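Side-chain contacts in aldo-keto reductase family 1, member B4 (Aldose reductase) (Schistosoma japonicum, PDB 4HBK), which probably reduces aldehydes, sugars among them, to alcohols with NADPH, as an aldose reductase of the aldo/keto reductase family: residues Arg279-Leu282 against Gln283-Leu286; Glu313-Glu316 against Leu317-Ser321; Glu127-Leu130 against Lys131-Leu135. All coordinates share one frame; numbering follows the deposited sequence.

Interaction 1 (Arg279-Leu282 against Gln283-Leu286)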
loop_
_atom_site.group_PDB
_atom_site.type_symbol
_atom_site.label_atom_id
_atom_site.label_comp_id
_atom_site.label_asym_id
_atom_site.label_seq_id
_atom_site.Cartn_x
_atom_site.Cartn_y
_atom_site.Cartn_z
ATOM N N ARG A 279 -15.074 3.047 -5.362
ATOM C CA ARG A 279 -16.186 2.293 -4.794
ATOM C C ARG A 279 -16.148 0.862 -5.306
ATOM O O ARG A 279 -16.482 -0.077 -4.581
ATOM C CB ARG A 279 -17.525 2.923 -5.159
ATOM C CG ARG A 279 -18.712 2.262 -4.480
ATOM C CD ARG A 279 -18.802 2.684 -3.022
ATOM N NE ARG A 279 -19.597 1.726 -2.267
ATOM C CZ ARG A 279 -19.791 1.774 -0.955
ATOM N NH1 ARG A 279 -19.244 2.747 -0.231
ATOM N NH2 ARG A 279 -20.540 0.844 -0.370
ATOM N N TYR A 280 -15.732 0.710 -6.560
ATOM C CA TYR A 280 -15.608 -0.593 -7.178
ATOM C C TYR A 280 -14.673 -1.475 -6.344
ATOM O O TYR A 280 -14.975 -2.635 -6.054
ATOM C CB TYR A 280 -15.075 -0.442 -8.611
ATOM C CG TYR A 280 -14.358 -1.673 -9.125
ATOM C CD1 TYR A 280 -15.069 -2.799 -9.510
ATOM C CD2 TYR A 280 -12.976 -1.708 -9.222
ATOM C CE1 TYR A 280 -14.424 -3.928 -9.978
ATOM C CE2 TYR A 280 -12.314 -2.832 -9.685
ATOM C CZ TYR A 280 -13.047 -3.945 -10.055
ATOM O OH TYR A 280 -12.418 -5.082 -10.517
ATOM N N LEU A 281 -13.534 -0.911 -5.955
ATOM C CA LEU A 281 -12.550 -1.646 -5.180
ATOM C C LEU A 281 -13.050 -1.858 -3.763
ATOM O O LEU A 281 -12.873 -2.942 -3.192
ATOM C CB LEU A 281 -11.209 -0.910 -5.169
ATOM C CG LEU A 281 -10.539 -0.752 -6.535
ATOM C CD1 LEU A 281 -9.373 0.208 -6.428
ATOM C CD2 LEU A 281 -10.072 -2.104 -7.069
ATOM N N LEU A 282 -13.678 -0.834 -3.190
ATOM C CA LEU A 282 -14.212 -0.977 -1.836
ATOM C C LEU A 282 -15.238 -2.123 -1.735
ATOM O O LEU A 282 -15.252 -2.884 -0.759
ATOM C CB LEU A 282 -14.801 0.343 -1.336
ATOM C CG LEU A 282 -13.789 1.466 -1.071
ATOM C CD1 LEU A 282 -14.502 2.797 -0.850
ATOM C CD2 LEU A 282 -12.930 1.122 0.129
ATOM N N GLN A 283 -16.078 -2.265 -2.756
ATOM C CA GLN A 283 -17.099 -3.314 -2.741
ATOM C C GLN A 283 -16.519 -4.719 -2.972
ATOM O O GLN A 283 -17.193 -5.721 -2.727
ATOM C CB GLN A 283 -18.253 -2.979 -3.694
ATOM C CG GLN A 283 -19.028 -1.730 -3.221
ATOM C CD GLN A 283 -20.295 -1.443 -4.008
ATOM O OE1 GLN A 283 -20.778 -0.318 -4.017
ATOM N NE2 GLN A 283 -20.839 -2.458 -4.661
ATOM N N ARG A 284 -15.262 -4.786 -3.412
ATOM C CA ARG A 284 -14.541 -6.059 -3.425
ATOM C C ARG A 284 -13.810 -6.328 -2.096
ATOM O O ARG A 284 -12.969 -7.223 -2.002
ATOM C CB ARG A 284 -13.571 -6.133 -4.611
ATOM C CG ARG A 284 -14.257 -6.198 -5.979
ATOM C CD ARG A 284 -13.233 -6.210 -7.123
ATOM N NE ARG A 284 -12.202 -7.235 -6.937
ATOM C CZ ARG A 284 -10.998 -7.198 -7.504
ATOM N NH1 ARG A 284 -10.666 -6.184 -8.299
ATOM N NH2 ARG A 284 -10.117 -8.176 -7.268
ATOM N N LYS A 285 -14.145 -5.546 -1.073
ATOM C CA LYS A 285 -13.603 -5.717 0.278
ATOM C C LYS A 285 -12.121 -5.366 0.362
ATOM O O LYS A 285 -11.367 -5.996 1.105
ATOM C CB LYS A 285 -13.870 -7.135 0.798
ATOM C CG LYS A 285 -15.327 -7.549 0.642
ATOM C CD LYS A 285 -15.867 -8.252 1.873
ATOM C CE LYS A 285 -15.690 -9.767 1.794
ATOM N NZ LYS A 285 -16.581 -10.496 2.773
ATOM N N LEU A 286 -11.724 -4.347 -0.401
ATOM C CA LEU A 286 -10.335 -3.885 -0.444
ATOM C C LEU A 286 -10.179 -2.590 0.341
ATOM O O LEU A 286 -11.137 -1.833 0.500
ATOM C CB LEU A 286 -9.905 -3.638 -1.894
ATOM C CG LEU A 286 -10.093 -4.851 -2.809
ATOM C CD1 LEU A 286 -9.893 -4.491 -4.270
ATOM C CD2 LEU A 286 -9.138 -5.982 -2.406
HETATM O O HOH W 1 -13.848 -2.377 1.548
#

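Interaction 2 (Glu313-Glu316 against Leu317-Ser321)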
loop_
_atom_site.group_PDB
_atom_site.type_symbol
_atom_site.label_atom_id
_atom_site.label_comp_id
_atom_site.label_asym_id
_atom_site.label_seq_id
_atom_site.Cartn_x
_atom_site.Cartn_y
_atom_site.Cartn_z
ATOM N N GLU A 313 -23.423 -3.265 -12.480
ATOM C CA GLU A 313 -22.362 -2.284 -12.635
ATOM C C GLU A 313 -21.000 -2.903 -12.289
ATOM O O GLU A 313 -20.021 -2.716 -13.016
ATOM C CB GLU A 313 -22.664 -1.029 -11.805
ATOM C CG GLU A 313 -23.819 -0.195 -12.383
ATOM C CD GLU A 313 -24.515 0.674 -11.352
ATOM O OE1 GLU A 313 -24.039 0.712 -10.194
ATOM O OE2 GLU A 313 -25.545 1.308 -11.695
ATOM N N MET A 314 -20.943 -3.670 -11.202
ATOM C CA MET A 314 -19.696 -4.310 -10.808
ATOM C C MET A 314 -19.219 -5.216 -11.919
ATOM O O MET A 314 -18.048 -5.170 -12.305
ATOM C CB MET A 314 -19.860 -5.096 -9.502
ATOM C CG MET A 314 -20.055 -4.202 -8.280
ATOM S SD MET A 314 -18.584 -3.226 -7.869
ATOM C CE MET A 314 -17.499 -4.532 -7.286
ATOM N N HIS A 315 -20.132 -6.032 -12.443
ATOM C CA HIS A 315 -19.789 -6.988 -13.488
ATOM C C HIS A 315 -19.298 -6.290 -14.747
ATOM O O HIS A 315 -18.335 -6.736 -15.373
ATOM C CB HIS A 315 -20.991 -7.880 -13.819
ATOM C CG HIS A 315 -20.690 -8.951 -14.821
ATOM N ND1 HIS A 315 -21.127 -8.894 -16.129
ATOM C CD2 HIS A 315 -19.981 -10.100 -14.712
ATOM C CE1 HIS A 315 -20.712 -9.967 -16.777
ATOM N NE2 HIS A 315 -20.012 -10.716 -15.943
ATOM N N GLU A 316 -19.962 -5.197 -15.119
ATOM C CA GLU A 316 -19.597 -4.452 -16.313
ATOM C C GLU A 316 -18.160 -3.960 -16.237
ATOM O O GLU A 316 -17.390 -4.134 -17.178
ATOM C CB GLU A 316 -20.539 -3.270 -16.556
ATOM C CG GLU A 316 -20.227 -2.544 -17.854
ATOM C CD GLU A 316 -21.234 -1.455 -18.212
ATOM O OE1 GLU A 316 -21.830 -0.843 -17.298
ATOM O OE2 GLU A 316 -21.425 -1.212 -19.421
ATOM N N LEU A 317 -17.797 -3.349 -15.113
ATOM C CA LEU A 317 -16.428 -2.875 -14.930
ATOM C C LEU A 317 -15.430 -4.017 -15.093
ATOM O O LEU A 317 -14.407 -3.862 -15.755
ATOM C CB LEU A 317 -16.265 -2.178 -13.573
ATOM C CG LEU A 317 -17.024 -0.848 -13.441
ATOM C CD1 LEU A 317 -17.100 -0.372 -11.999
ATOM C CD2 LEU A 317 -16.382 0.208 -14.307
ATOM N N ASN A 318 -15.736 -5.174 -14.513
ATOM C CA ASN A 318 -14.869 -6.344 -14.668
ATOM C C ASN A 318 -14.729 -6.810 -16.116
ATOM O O ASN A 318 -13.618 -7.007 -16.599
ATOM C CB ASN A 318 -15.317 -7.494 -13.767
ATOM C CG ASN A 318 -14.933 -7.276 -12.307
ATOM O OD1 ASN A 318 -13.786 -6.933 -11.996
ATOM N ND2 ASN A 318 -15.896 -7.464 -11.403
ATOM N N THR A 319 -15.845 -6.959 -16.821
ATOM C CA THR A 319 -15.781 -7.447 -18.199
ATOM C C THR A 319 -15.122 -6.459 -19.178
ATOM O O THR A 319 -14.587 -6.871 -20.214
ATOM C CB THR A 319 -17.161 -7.916 -18.724
ATOM O OG1 THR A 319 -18.025 -6.790 -18.905
ATOM C CG2 THR A 319 -17.797 -8.879 -17.748
ATOM N N GLU A 320 -15.143 -5.169 -18.843
ATOM C CA GLU A 320 -14.533 -4.140 -19.692
ATOM C C GLU A 320 -13.042 -3.904 -19.403
ATOM O O GLU A 320 -12.377 -3.126 -20.094
ATOM C CB GLU A 320 -15.295 -2.817 -19.562
ATOM C CG GLU A 320 -16.747 -2.893 -20.001
ATOM C CD GLU A 320 -16.897 -3.167 -21.486
ATOM O OE1 GLU A 320 -15.922 -2.923 -22.238
ATOM O OE2 GLU A 320 -17.989 -3.627 -21.895
ATOM N N SER A 321 -12.518 -4.575 -18.384
ATOM C CA SER A 321 -11.119 -4.398 -17.998
ATOM C C SER A 321 -10.149 -4.727 -19.139
ATOM O O SER A 321 -10.446 -5.576 -19.979
ATOM C CB SER A 321 -10.802 -5.271 -16.790
ATOM O OG SER A 321 -9.454 -5.093 -16.414
#

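Interaction 3 (Glu127-Leu130 against Lys131-Leu135)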
loop_
_atom_site.group_PDB
_atom_site.type_symbol
_atom_site.label_atom_id
_atom_site.label_comp_id
_atom_site.label_asym_id
_atom_site.label_seq_id
_atom_site.Cartn_x
_atom_site.Cartn_y
_atom_site.Cartn_z
ATOM N N GLU A 127 13.597 1.601 12.652
ATOM C CA GLU A 127 13.870 2.636 13.643
ATOM C C GLU A 127 14.079 3.975 12.972
ATOM O O GLU A 127 13.698 5.017 13.511
ATOM C CB GLU A 127 15.098 2.268 14.484
ATOM C CG GLU A 127 14.835 1.136 15.475
ATOM C CD GLU A 127 16.067 0.726 16.271
ATOM O OE1 GLU A 127 15.906 0.162 17.369
ATOM O OE2 GLU A 127 17.195 0.947 15.793
ATOM N N GLU A 128 14.698 3.936 11.795
ATOM C CA GLU A 128 14.965 5.133 11.019
ATOM C C GLU A 128 13.665 5.743 10.510
ATOM O O GLU A 128 13.429 6.935 10.659
ATOM C CB GLU A 128 15.884 4.785 9.842
ATOM C CG GLU A 128 15.793 5.732 8.650
ATOM C CD GLU A 128 16.853 6.810 8.684
ATOM O OE1 GLU A 128 17.058 7.405 9.769
ATOM O OE2 GLU A 128 17.491 7.051 7.630
ATOM N N THR A 129 12.832 4.906 9.904
ATOM C CA THR A 129 11.506 5.309 9.458
ATOM C C THR A 129 10.695 5.921 10.612
ATOM O O THR A 129 10.078 6.967 10.461
ATOM C CB THR A 129 10.759 4.101 8.811
ATOM O OG1 THR A 129 11.152 3.980 7.434
ATOM C CG2 THR A 129 9.236 4.256 8.906
ATOM N N LEU A 130 10.722 5.283 11.778
ATOM C CA LEU A 130 9.973 5.785 12.939
ATOM C C LEU A 130 10.534 7.110 13.424
ATOM O O LEU A 130 9.797 7.990 13.864
ATOM C CB LEU A 130 10.010 4.781 14.087
ATOM C CG LEU A 130 9.155 3.525 13.941
ATOM C CD1 LEU A 130 9.568 2.476 14.970
ATOM C CD2 LEU A 130 7.696 3.887 14.094
ATOM N N LYS A 131 11.852 7.240 13.362
ATOM C CA LYS A 131 12.490 8.502 13.700
ATOM C C LYS A 131 11.962 9.603 12.792
ATOM O O LYS A 131 11.493 10.631 13.268
ATOM C CB LYS A 131 14.007 8.383 13.553
ATOM C CG LYS A 131 14.776 9.649 13.834
ATOM C CD LYS A 131 16.270 9.364 13.812
ATOM C CE LYS A 131 17.082 10.648 13.933
ATOM N NZ LYS A 131 18.443 10.507 13.328
ATOM N N ASN A 132 12.052 9.386 11.482
ATOM C CA ASN A 132 11.585 10.370 10.507
ATOM C C ASN A 132 10.098 10.696 10.615
ATOM O O ASN A 132 9.703 11.848 10.460
ATOM C CB ASN A 132 11.919 9.923 9.086
ATOM C CG ASN A 132 13.408 10.019 8.785
ATOM O OD1 ASN A 132 14.117 10.818 9.386
ATOM N ND2 ASN A 132 13.886 9.200 7.861
ATOM N N LEU A 133 9.274 9.684 10.873
ATOM C CA LEU A 133 7.831 9.890 11.023
ATOM C C LEU A 133 7.486 10.471 12.387
ATOM O O LEU A 133 6.349 10.874 12.626
ATOM C CB LEU A 133 7.076 8.577 10.812
ATOM C CG LEU A 133 7.029 8.074 9.366
ATOM C CD1 LEU A 133 6.285 6.742 9.257
ATOM C CD2 LEU A 133 6.381 9.143 8.474
ATOM N N ARG A 134 8.463 10.481 13.291
ATOM C CA ARG A 134 8.251 11.036 14.620
ATOM C C ARG A 134 7.231 10.216 15.424
ATOM O O ARG A 134 6.453 10.754 16.206
ATOM C CB ARG A 134 7.853 12.518 14.507
ATOM C CG ARG A 134 9.004 13.353 13.932
ATOM C CD ARG A 134 8.547 14.514 13.054
ATOM N NE ARG A 134 8.374 15.745 13.817
ATOM C CZ ARG A 134 9.078 16.861 13.638
ATOM N NH1 ARG A 134 10.015 16.935 12.700
ATOM N NH2 ARG A 134 8.826 17.918 14.398
ATOM N N LEU A 135 7.282 8.900 15.239
ATOM C CA LEU A 135 6.355 7.969 15.863
ATOM C C LEU A 135 7.103 7.002 16.780
ATOM O O LEU A 135 8.304 6.790 16.609
ATOM C CB LEU A 135 5.647 7.162 14.774
ATOM C CG LEU A 135 4.787 7.967 13.804
ATOM C CD1 LEU A 135 4.161 7.036 12.762
ATOM C CD2 LEU A 135 3.720 8.741 14.575
#

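Interaction 1 (Arg279-Leu282 against Gln283-Leu286)
Where helix 273-283 gives way to the turn leading into strand 287-288 of the (beta/alpha)8 barrel, Arg279 and Gln283 meet one helical turn apart. Arg279 NE donates to Gln283 OE1 over 2.9 Å, almost straight at 171°. The oxygen sits at the edge of the guanidinium, in its plane, and offers a lone pair in the amide plane, although the two flat groups are turned 78° against each other. A bend at chi2 of Arg279 (76°) swings NE round to this partner. Leu309 N also hydrogen-bonds to OE1.

Tyr280 and Arg284 run side by side, with Arg284 CD 3.7 Å from Tyr280 CZ. Arg284 NH1 makes a weak bond of 3.0 Å to Tyr280 OH, whose stronger partner is Asn318; the same guanidinium reaches Pro223 O through NH2. Leu281 CD2 touches Leu286 CD1 at 3.7 Å, and a water donates to both Leu282 O (2.7 Å) and Leu286 O (3.0 Å), tying the last turn to the chain that leaves it.

Gln283 OE1 thus takes two N-H groups, one of them from a probably charged guanidinium, which should fix the rotation of the amide and polarise its carbonyl.

Interaction 2 (Glu313-Glu316 against Leu317-Ser321)
Thr319, in the final turn of helix 311-319, reaches back with both branches of its side chain to His315 and Glu316. Its CB lies 3.7 Å from His315 O, the carbonyl that also receives the backbone N-H of Thr319. From CB the side chain forks. OG1 stands between the backbone N and the carbonyl carbon (chi1 70°), and from there it donates to Glu316 O over 3.2 Å, coming in tilted from the carbonyl plane. Glu316 O already accepts from Glu320 N, so one backbone oxygen near the end of the helix holds two donors. CG2, on the branch beside the backbone N, lies 3.2 Å from His315 O and over one face of the His315 imidazole: it is 3.5 Å from the ring centroid, displaced toward the rim, and nearest to CE1 at 3.3 Å. This is a CH-pi contact. The ring gets there because His315 CG is anti to its backbone N (chi1 -176°).

Side chain to side chain, Glu316 and Glu320 touch lightly, Glu316 CG to Glu320 CG at 4.1 Å, while Glu320 CG lies 3.2 Å from Glu316 O. Their carboxylates are turned 67° apart and the two OE2 atoms stay 4.9 Å from each other; two like charges at that distance would probably repel mildly.

Other side chains of the helix look inward. Glu313 forms a salt bridge with Arg268 and a hydrogen bond with His269, Leu317 rests on Val262 and Tyr280, and Asn318 OD1 bonds to Tyr280 OH.

A threonine hydroxyl returned to the carbonyl three residues earlier is a familiar feature of alpha-helices, and the helix itself, following helix 295-302 and lying against helices 260-269 and 273-283, probably corresponds to the auxiliary helix H2 that aldo/keto reductases add to the barrel.

Interaction 3 (Glu127-Leu130 against Lys131-Leu135)
Leu130 and Leu135 close the end of helix 119-133, their side chains crossing at about a right angle with Leu130 CD2 3.9 Å from Leu135 CB. The backbone beneath them is firmly held: Leu135 N donates to Leu130 O over 3.0 Å at 163°, in the carbonyl plane, and Arg134 N to Lys131 O over 3.0 Å, with a weak bond from Arg134 N to Leu130 O. Beside them Thr129 CG2 lies 3.9 Å from Leu133 CD1, the two side chains pointing the same way and both touching Leu138. Thr129 CG2, anti to the backbone N, is the branch that meets Leu133; OG1 is hydrogen-bonded to Glu85.

The solvent side is looser. Of the Glu128 side chain, CD is nearest to Asn132 ND2, at 3.9 Å, with amide and carboxylate planes 39° apart. The extended Lys131 chain carries NZ to 4.9 Å from Glu128 OE1, so the opposite charges attract at most from a distance. Arg134 turns away to a salt bridge with Glu93.

Positive phi at Arg134, paired backbone bonds and an apolar contact spanning the turn make this a Schellman motif, here ending the helix of the beta-alpha-beta unit formed with strands 107-112 and 138-143.

In the fold
All three contacts sit at C-terminal ends of helices surrounding the parallel strands. Interaction 3 comes first along the chain, on helix 119-133 between strands 107-112 and 138-143; interaction 1 follows at the end of helix 273-283, ahead of strand 287-288, and interaction 2 on helix 311-319. Centres of interactions 1 and 2 are about 13 Å apart, and the two touch, Met314 packing its methyl against Tyr280 and Arg284, fitting the added helix 311-319 onto a barrel helix. Interaction 3 lies across the chain's centre, about 31 Å and 41 Å from the centres of interactions 1 and 2. It alone approaches predicted active-site residues: Thr129 is about 8 Å from Lys111, side chain to side chain.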